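Local coordinates for protein citrate synthase (PDB 2IBP) that probably catalyses the condensation of oxaloacetate with acetyl-CoA and the hydrolysis that yields citrate and CoA, in the tricarboxylic acid cycle, at residues 231-236 with 378-383. Residues are numbered along the deposited sequence; the frame is centred on the assembly and turned at random.
Sequences SDLYSS and HVLEYW
Within the helical body of this citrate synthase, the N-terminal turn of helix 233-244 packs on the C-terminal end of helix 363-382, with L233 lodged against V379, L380 and W383. Leucine suits its place because its two methyls can meet two residues at once: CD2 presses on V379 CG1 at 3.4 Å, tighter than usual for two carbons, while CD1 reaches L380 CD2 at 4.2 Å, those two side chains crossing at about a right angle. CG of L233 lies 4.0 Å from W383 CH2, at a slant to the indole. V379 suits its place by being branched at CB: CG1, held anti to the backbone N (chi1 166°), lies over the centre of the W383 ring, 3.8 Å above its plane, whereas CG2 faces S236 CB at 4.3 Å, and the short side chain of S236 is consistent with close approach here. Cut back to alanine, position L233 would lose CG and both methyls and would probably leave a gap facing V379, L380 and the outer rim of the indole. S231 O meets that ring's C-H edge in plane, 3.3 Å from W383 CZ2; separately, W383 NE1 is hydrogen-bonded to A227 O, which helps fix the ring's rotation. D232 is the N-cap of helix 233-244: aspartate's short acceptor reaches a first-turn N-H, OD2 accepting from S235 N at 3.0 Å, 57° out of the carboxylate plane, while OD1 makes a salt bridge to K245 of the second subunit. Mainly apolar, with no hydrogen bond between the segments, this is helix-to-helix packing in the largely α-helical citrate synthase fold, its N-cap facing the second subunit.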
ATOM      1  N   SER A 231       5.566   4.867   8.350  1.00  7.76           N
ATOM      2  CA  SER A 231       4.204   5.328   8.215  1.00  6.82           C
ATOM      3  C   SER A 231       3.378   4.612   9.287  1.00  7.07           C
ATOM      4  O   SER A 231       3.794   3.599   9.830  1.00 10.55           O
ATOM      5  CB  SER A 231       3.656   5.032   6.818  1.00  8.72           C
ATOM      6  OG  SER A 231       2.353   5.557   6.667  1.00 11.06           O
ATOM      7  N   ASP A 232       2.202   5.143   9.567  1.00  8.46           N
ATOM      8  CA  ASP A 232       1.426   4.631  10.671  1.00  8.95           C
ATOM      9  C   ASP A 232       0.750   3.305  10.413  1.00  9.64           C
ATOM     10  O   ASP A 232       0.528   2.909   9.269  1.00  7.27           O
ATOM     11  CB  ASP A 232       0.407   5.663  11.103  1.00  9.18           C
ATOM     12  CG  ASP A 232      -0.663   5.870  10.070  1.00 13.71           C
ATOM     13  OD1 ASP A 232      -0.405   6.565   9.048  1.00 11.94           O
ATOM     14  OD2 ASP A 232      -1.764   5.348  10.300  1.00 12.13           O
ATOM     15  N   LEU A 233       0.371   2.637  11.502  1.00  7.85           N
ATOM     16  CA  LEU A 233      -0.268   1.329  11.421  1.00  7.20           C
ATOM     17  C   LEU A 233      -1.567   1.317  10.656  1.00  6.35           C
ATOM     18  O   LEU A 233      -1.865   0.343   9.946  1.00  8.81           O
ATOM     19  CB  LEU A 233      -0.469   0.756  12.818  1.00  9.66           C
ATOM     20  CG  LEU A 233       0.806   0.213  13.449  1.00 17.01           C
ATOM     21  CD1 LEU A 233       0.715   0.188  14.985  1.00 14.64           C
ATOM     22  CD2 LEU A 233       1.126  -1.153  12.882  1.00 19.36           C
ATOM     23  N   TYR A 234      -2.375   2.362  10.811  1.00  8.42           N
ATOM     24  CA  TYR A 234      -3.618   2.421  10.071  1.00  6.01           C
ATOM     25  C   TYR A 234      -3.312   2.494   8.576  1.00  8.08           C
ATOM     26  O   TYR A 234      -3.928   1.804   7.777  1.00  9.19           O
ATOM     27  CB  TYR A 234      -4.446   3.612  10.504  1.00  7.08           C
ATOM     28  CG  TYR A 234      -5.139   3.468  11.844  1.00  8.01           C
ATOM     29  CD1 TYR A 234      -6.474   3.097  11.905  1.00  8.99           C
ATOM     30  CD2 TYR A 234      -4.501   3.806  13.023  1.00 10.13           C
ATOM     31  CE1 TYR A 234      -7.156   3.034  13.100  1.00 11.45           C
ATOM     32  CE2 TYR A 234      -5.171   3.711  14.246  1.00 10.98           C
ATOM     33  CZ  TYR A 234      -6.502   3.340  14.270  1.00 12.41           C
ATOM     34  OH  TYR A 234      -7.217   3.265  15.462  1.00 13.78           O
ATOM     35  N   SER A 235      -2.397   3.366   8.192  1.00  8.98           N
ATOM     36  CA  SER A 235      -2.041   3.495   6.779  1.00  7.98           C
ATOM     37  C   SER A 235      -1.474   2.189   6.216  1.00  5.82           C
ATOM     38  O   SER A 235      -1.769   1.795   5.081  1.00  7.76           O
ATOM     39  CB  SER A 235      -1.057   4.648   6.596  1.00  9.04           C
ATOM     40  OG  SER A 235      -1.732   5.854   6.909  1.00  9.88           O
ATOM     41  N   SER A 236      -0.691   1.481   7.027  1.00  6.81           N
ATOM     42  CA  SER A 236      -0.138   0.196   6.601  1.00  7.53           C
ATOM     43  C   SER A 236      -1.266  -0.825   6.347  1.00  9.50           C
ATOM     44  O   SER A 236      -1.249  -1.577   5.366  1.00  8.23           O
ATOM     45  CB  SER A 236       0.842  -0.315   7.636  1.00  8.44           C
ATOM     46  OG  SER A 236       1.949   0.582   7.748  1.00  9.41           O
ATOM     47  N   HIS A 378       2.829  -8.490  11.919  1.00  6.71           N
ATOM     48  CA  HIS A 378       3.961  -8.480  10.994  1.00  8.01           C
ATOM     49  C   HIS A 378       4.643  -7.124  10.962  1.00  7.59           C
ATOM     50  O   HIS A 378       5.854  -7.057  10.971  1.00  8.73           O
ATOM     51  CB  HIS A 378       3.541  -8.891   9.595  1.00  8.95           C
ATOM     52  CG  HIS A 378       3.558 -10.367   9.372  1.00  7.60           C
ATOM     53  ND1 HIS A 378       4.705 -11.056   9.034  1.00  9.32           N
ATOM     54  CD2 HIS A 378       2.559 -11.282   9.376  1.00  9.08           C
ATOM     55  CE1 HIS A 378       4.418 -12.333   8.876  1.00 11.66           C
ATOM     56  NE2 HIS A 378       3.127 -12.501   9.095  1.00 10.65           N
ATOM     57  N   VAL A 379       3.850  -6.058  10.983  1.00  5.94           N
ATOM     58  CA  VAL A 379       4.402  -4.699  11.014  1.00  8.47           C
ATOM     59  C   VAL A 379       5.225  -4.489  12.281  1.00  9.45           C
ATOM     60  O   VAL A 379       6.386  -4.068  12.223  1.00  8.48           O
ATOM     61  CB  VAL A 379       3.324  -3.625  10.909  1.00  7.47           C
ATOM     62  CG1 VAL A 379       3.898  -2.241  11.287  1.00  8.89           C
ATOM     63  CG2 VAL A 379       2.754  -3.632   9.486  1.00 11.39           C
ATOM     64  N   LEU A 380       4.638  -4.816  13.428  1.00  8.77           N
ATOM     65  CA  LEU A 380       5.339  -4.641  14.692  1.00  7.65           C
ATOM     66  C   LEU A 380       6.618  -5.458  14.721  1.00  7.45           C
ATOM     67  O   LEU A 380       7.642  -4.991  15.228  1.00 10.30           O
ATOM     68  CB  LEU A 380       4.435  -4.968  15.868  1.00  7.89           C
ATOM     69  CG  LEU A 380       3.220  -4.043  15.958  1.00 14.43           C
ATOM     70  CD1 LEU A 380       2.301  -4.466  17.083  1.00 20.74           C
ATOM     71  CD2 LEU A 380       3.598  -2.584  16.101  1.00 16.14           C
ATOM     72  N   GLU A 381       6.576  -6.660  14.170  1.00  8.07           N
ATOM     73  CA  GLU A 381       7.762  -7.485  14.101  1.00  7.74           C
ATOM     74  C   GLU A 381       8.850  -6.819  13.258  1.00  9.09           C
ATOM     75  O   GLU A 381      10.004  -6.748  13.661  1.00  9.84           O
ATOM     76  CB  GLU A 381       7.427  -8.858  13.537  1.00 12.62           C
ATOM     77  CG  GLU A 381       8.601  -9.792  13.481  1.00 13.70           C
ATOM     78  CD  GLU A 381       8.202 -11.165  13.029  1.00 15.16           C
ATOM     79  OE1 GLU A 381       7.779 -11.293  11.858  1.00 11.99           O
ATOM     80  OE2 GLU A 381       8.328 -12.113  13.842  1.00 11.83           O
ATOM     81  N   TYR A 382       8.468  -6.291  12.099  1.00  8.71           N
ATOM     82  CA  TYR A 382       9.427  -5.631  11.223  1.00  9.82           C
ATOM     83  C   TYR A 382      10.046  -4.429  11.918  1.00  9.02           C
ATOM     84  O   TYR A 382      11.235  -4.156  11.759  1.00 10.91           O
ATOM     85  CB  TYR A 382       8.765  -5.200   9.915  1.00  9.01           C
ATOM     86  CG  TYR A 382       9.771  -4.845   8.860  1.00  6.99           C
ATOM     87  CD1 TYR A 382      10.561  -5.836   8.298  1.00  7.88           C
ATOM     88  CD2 TYR A 382       9.935  -3.533   8.424  1.00  8.97           C
ATOM     89  CE1 TYR A 382      11.510  -5.535   7.348  1.00 13.23           C
ATOM     90  CE2 TYR A 382      10.867  -3.220   7.437  1.00  9.87           C
ATOM     91  CZ  TYR A 382      11.670  -4.232   6.927  1.00 10.17           C
ATOM     92  OH  TYR A 382      12.631  -3.963   5.981  1.00 10.53           O
ATOM     93  N   TRP A 383       9.214  -3.684  12.636  1.00  8.64           N
ATOM     94  CA  TRP A 383       9.673  -2.508  13.364  1.00  9.25           C
ATOM     95  C   TRP A 383      10.682  -2.803  14.471  1.00 10.29           C
ATOM     96  O   TRP A 383      11.265  -1.868  15.041  1.00 12.53           O
ATOM     97  CB  TRP A 383       8.508  -1.714  13.927  1.00  7.36           C
ATOM     98  CG  TRP A 383       7.764  -0.902  12.915  1.00  7.25           C
ATOM     99  CD1 TRP A 383       8.151  -0.616  11.631  1.00 11.29           C
ATOM    100  CD2 TRP A 383       6.641  -0.054  13.184  1.00  8.45           C
ATOM    101  NE1 TRP A 383       7.276   0.264  11.062  1.00  9.49           N
ATOM    102  CE2 TRP A 383       6.352   0.651  11.994  1.00  7.21           C
ATOM    103  CE3 TRP A 383       5.831   0.154  14.306  1.00 10.67           C
ATOM    104  CZ2 TRP A 383       5.298   1.555  11.900  1.00 11.50           C
ATOM    105  CZ3 TRP A 383       4.788   1.054  14.214  1.00 13.91           C
ATOM    106  CH2 TRP A 383       4.526   1.744  13.015  1.00 15.47           C
TER